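PDB 2GPI: conserved hypothetical protein, which is of unknown function, belongs to the DUF1488 family and may take part in transcriptional regulation of the shikimate pathway. Local coordinates for residues V16-I21 / D33-Q38. Sequence-based numbering, arbitrary orientation.
Sequences VQLSAI and DCYIGQ
At the open end of the antiparallel hairpin formed by strands 20-27 and 30-37, Ile21 and Ile36 make a hydrogen-bonded pair: Ile21 N donates to Ile36 O (2.9 Å), and Ile36 N returns a bond to Ile21 O (3.0 Å). Ile21 O also receives a CA-H...O contact from Tyr35 CA (3.2 Å). On the isoleucines' face of the sheet, Ile21 CB packs on Ile36 CG2 at 3.9 Å, beta-branched residues suiting an extended, buried strand pair. The next pair, Ala20 with Gly37, is non-hydrogen-bonded, with the CA atoms 4.0 Å apart; Gly37 is the N-cap, where strand passes into helix. Beyond it, Gln38 N, the first amide of helix 38-45, donates to Ser19 O (2.9 Å, N-H...O 155°), while Gln38 NE2 bonds Glu42 within that helix. Ser19 and Ala20 form a G1 beta bulge opposite Asp15, with Ser19 in a left-handed backbone conformation. Tyr35 chi1 (-61°) sets CG beside the backbone N and directs the ring to the Ala20 side of the sheet. There Leu18 CD1 lies over one face, offset toward the rim nearest CD2 (3.8 Å) and CE2, a CH-pi contact between side chains crossing at about a right angle. The ring also stacks with His22. Three backbone bonds thus carry the pairing from strand to helix start: Ser19 O satisfies an amide with no partner inside its own helix, and Leu18 adds apolar cover to the tyrosine.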
ATOM      1  N   VAL A  16      -1.655 -10.849  -8.600  1.00 14.41           N
ATOM      2  CA  VAL A  16      -1.772 -12.291  -8.291  1.00 15.98           C
ATOM      3  C   VAL A  16      -0.424 -12.990  -7.941  1.00 17.38           C
ATOM      4  O   VAL A  16      -0.422 -13.968  -7.228  1.00 20.85           O
ATOM      5  CB  VAL A  16      -2.511 -13.074  -9.407  1.00 19.67           C
ATOM      6  CG1 VAL A  16      -3.982 -12.594  -9.574  1.00 15.68           C
ATOM      7  CG2 VAL A  16      -1.743 -12.953 -10.717  1.00 18.47           C
ATOM      8  N   GLN A  17       0.681 -12.433  -8.415  1.00 19.66           N
ATOM      9  CA  GLN A  17       2.013 -13.021  -8.214  1.00 21.69           C
ATOM     10  C   GLN A  17       2.358 -12.915  -6.740  1.00 22.67           C
ATOM     11  O   GLN A  17       2.900 -13.837  -6.153  1.00 25.22           O
ATOM     12  CB  GLN A  17       3.032 -12.292  -9.100  1.00 24.97           C
ATOM     13  CG  GLN A  17       4.505 -12.487  -8.754  1.00 38.76           C
ATOM     14  CD  GLN A  17       5.215 -13.507  -9.632  1.00 49.99           C
ATOM     15  OE1 GLN A  17       4.774 -13.819 -10.745  1.00 52.55           O
ATOM     16  NE2 GLN A  17       6.343 -14.012  -9.139  1.00 56.85           N
ATOM     17  N   LEU A  18       1.974 -11.801  -6.134  1.00 18.01           N
ATOM     18  CA  LEU A  18       2.261 -11.550  -4.729  1.00 18.98           C
ATOM     19  C   LEU A  18       1.067 -11.751  -3.786  1.00 20.78           C
ATOM     20  O   LEU A  18       1.250 -11.686  -2.576  1.00 21.00           O
ATOM     21  CB  LEU A  18       2.731 -10.123  -4.564  1.00 20.11           C
ATOM     22  CG  LEU A  18       3.957  -9.703  -5.364  1.00 26.40           C
ATOM     23  CD1 LEU A  18       4.330  -8.251  -5.098  1.00 27.41           C
ATOM     24  CD2 LEU A  18       5.110 -10.663  -4.997  1.00 23.09           C
ATOM     25  N   SER A  19      -0.133 -11.938  -4.333  1.00 16.02           N
ATOM     26  CA  SER A  19      -1.385 -11.929  -3.542  1.00 14.19           C
ATOM     27  C   SER A  19      -1.440 -10.687  -2.675  1.00 12.63           C
ATOM     28  O   SER A  19      -1.431 -10.782  -1.437  1.00 14.58           O
ATOM     29  CB  SER A  19      -1.529 -13.175  -2.688  1.00 15.94           C
ATOM     30  OG  SER A  19      -1.627 -14.322  -3.529  1.00 19.56           O
ATOM     31  N   ALA A  20      -1.447  -9.530  -3.341  1.00 12.42           N
ATOM     32  CA  ALA A  20      -1.355  -8.237  -2.672  1.00 12.08           C
ATOM     33  C   ALA A  20      -2.157  -7.202  -3.427  1.00 11.77           C
ATOM     34  O   ALA A  20      -2.294  -7.305  -4.646  1.00 13.14           O
ATOM     35  CB  ALA A  20       0.120  -7.807  -2.613  1.00 11.21           C
ATOM     36  N   ILE A  21      -2.661  -6.185  -2.728  1.00 12.86           N
ATOM     37  CA  ILE A  21      -3.078  -4.963  -3.371  1.00 12.47           C
ATOM     38  C   ILE A  21      -1.821  -4.154  -3.717  1.00 14.48           C
ATOM     39  O   ILE A  21      -0.947  -3.911  -2.863  1.00 14.82           O
ATOM     40  CB  ILE A  21      -4.020  -4.104  -2.509  1.00 14.81           C
ATOM     41  CG1 ILE A  21      -5.439  -4.747  -2.399  1.00 16.05           C
ATOM     42  CG2 ILE A  21      -4.141  -2.642  -3.080  1.00 13.48           C
ATOM     43  CD1 ILE A  21      -6.251  -4.615  -3.657  1.00 17.76           C
ATOM     44  N   ASP A  33       6.199   1.794  -6.380  1.00  8.88           N
ATOM     45  CA  ASP A  33       5.227   0.741  -6.237  1.00  9.87           C
ATOM     46  C   ASP A  33       5.121   0.278  -4.783  1.00  9.60           C
ATOM     47  O   ASP A  33       6.097  -0.143  -4.122  1.00 12.08           O
ATOM     48  CB  ASP A  33       5.456  -0.378  -7.242  1.00 13.27           C
ATOM     49  CG  ASP A  33       5.264   0.128  -8.680  1.00 14.33           C
ATOM     50  OD1 ASP A  33       4.164   0.620  -9.013  1.00 15.03           O
ATOM     51  OD2 ASP A  33       6.256   0.137  -9.430  1.00 16.94           O
ATOM     52  N   CYS A  34       3.897   0.303  -4.269  1.00 10.61           N
ATOM     53  CA  CYS A  34       3.644  -0.091  -2.885  1.00 11.15           C
ATOM     54  C   CYS A  34       2.680  -1.276  -2.869  1.00 12.16           C
ATOM     55  O   CYS A  34       1.844  -1.427  -3.770  1.00 11.90           O
ATOM     56  CB  CYS A  34       2.981   1.015  -2.093  1.00 11.57           C
ATOM     57  SG  CYS A  34       3.923   2.569  -2.085  1.00 12.32           S
ATOM     58  N   TYR A  35       2.804  -2.089  -1.849  1.00 11.26           N
ATOM     59  CA  TYR A  35       2.049  -3.340  -1.760  1.00 11.11           C
ATOM     60  C   TYR A  35       1.588  -3.576  -0.334  1.00 12.43           C
ATOM     61  O   TYR A  35       2.297  -3.315   0.602  1.00 12.78           O
ATOM     62  CB  TYR A  35       2.895  -4.501  -2.219  1.00 11.68           C
ATOM     63  CG  TYR A  35       3.348  -4.385  -3.648  1.00 13.73           C
ATOM     64  CD1 TYR A  35       4.531  -3.753  -3.990  1.00 13.73           C
ATOM     65  CD2 TYR A  35       2.559  -4.886  -4.684  1.00 16.46           C
ATOM     66  CE1 TYR A  35       4.888  -3.597  -5.292  1.00 14.52           C
ATOM     67  CE2 TYR A  35       2.930  -4.772  -6.000  1.00 14.18           C
ATOM     68  CZ  TYR A  35       4.116  -4.111  -6.324  1.00 11.62           C
ATOM     69  OH  TYR A  35       4.503  -3.984  -7.623  1.00 15.78           O
ATOM     70  N   ILE A  36       0.366  -4.076  -0.196  1.00 12.99           N
ATOM     71  CA  ILE A  36      -0.123  -4.603   1.082  1.00 11.52           C
ATOM     72  C   ILE A  36      -0.674  -6.018   0.813  1.00 12.87           C
ATOM     73  O   ILE A  36      -1.607  -6.204   0.005  1.00 12.93           O
ATOM     74  CB  ILE A  36      -1.132  -3.650   1.808  1.00 12.32           C
ATOM     75  CG1 ILE A  36      -1.567  -4.216   3.154  1.00 14.90           C
ATOM     76  CG2 ILE A  36      -2.352  -3.306   0.928  1.00 11.27           C
ATOM     77  CD1 ILE A  36      -2.340  -3.221   4.046  1.00 15.01           C
ATOM     78  N   GLY A  37      -0.046  -6.992   1.453  1.00 13.63           N
ATOM     79  CA  GLY A  37      -0.410  -8.365   1.208  1.00 12.83           C
ATOM     80  C   GLY A  37      -1.791  -8.741   1.721  1.00 14.15           C
ATOM     81  O   GLY A  37      -2.364  -8.098   2.612  1.00 14.23           O
ATOM     82  N   GLN A  38      -2.348  -9.784   1.117  1.00 13.39           N
ATOM     83  CA  GLN A  38      -3.689 -10.268   1.470  1.00 13.88           C
ATOM     84  C   GLN A  38      -3.831 -10.446   2.973  1.00 12.04           C
ATOM     85  O   GLN A  38      -4.820  -9.937   3.582  1.00 13.66           O
ATOM     86  CB  GLN A  38      -3.968 -11.561   0.746  1.00 13.78           C
ATOM     87  CG  GLN A  38      -5.378 -12.018   0.996  1.00 15.14           C
ATOM     88  CD  GLN A  38      -5.741 -13.222   0.178  1.00 18.29           C
ATOM     89  OE1 GLN A  38      -5.056 -13.568  -0.801  1.00 18.54           O
ATOM     90  NE2 GLN A  38      -6.826 -13.874   0.566  1.00 19.01           N
TER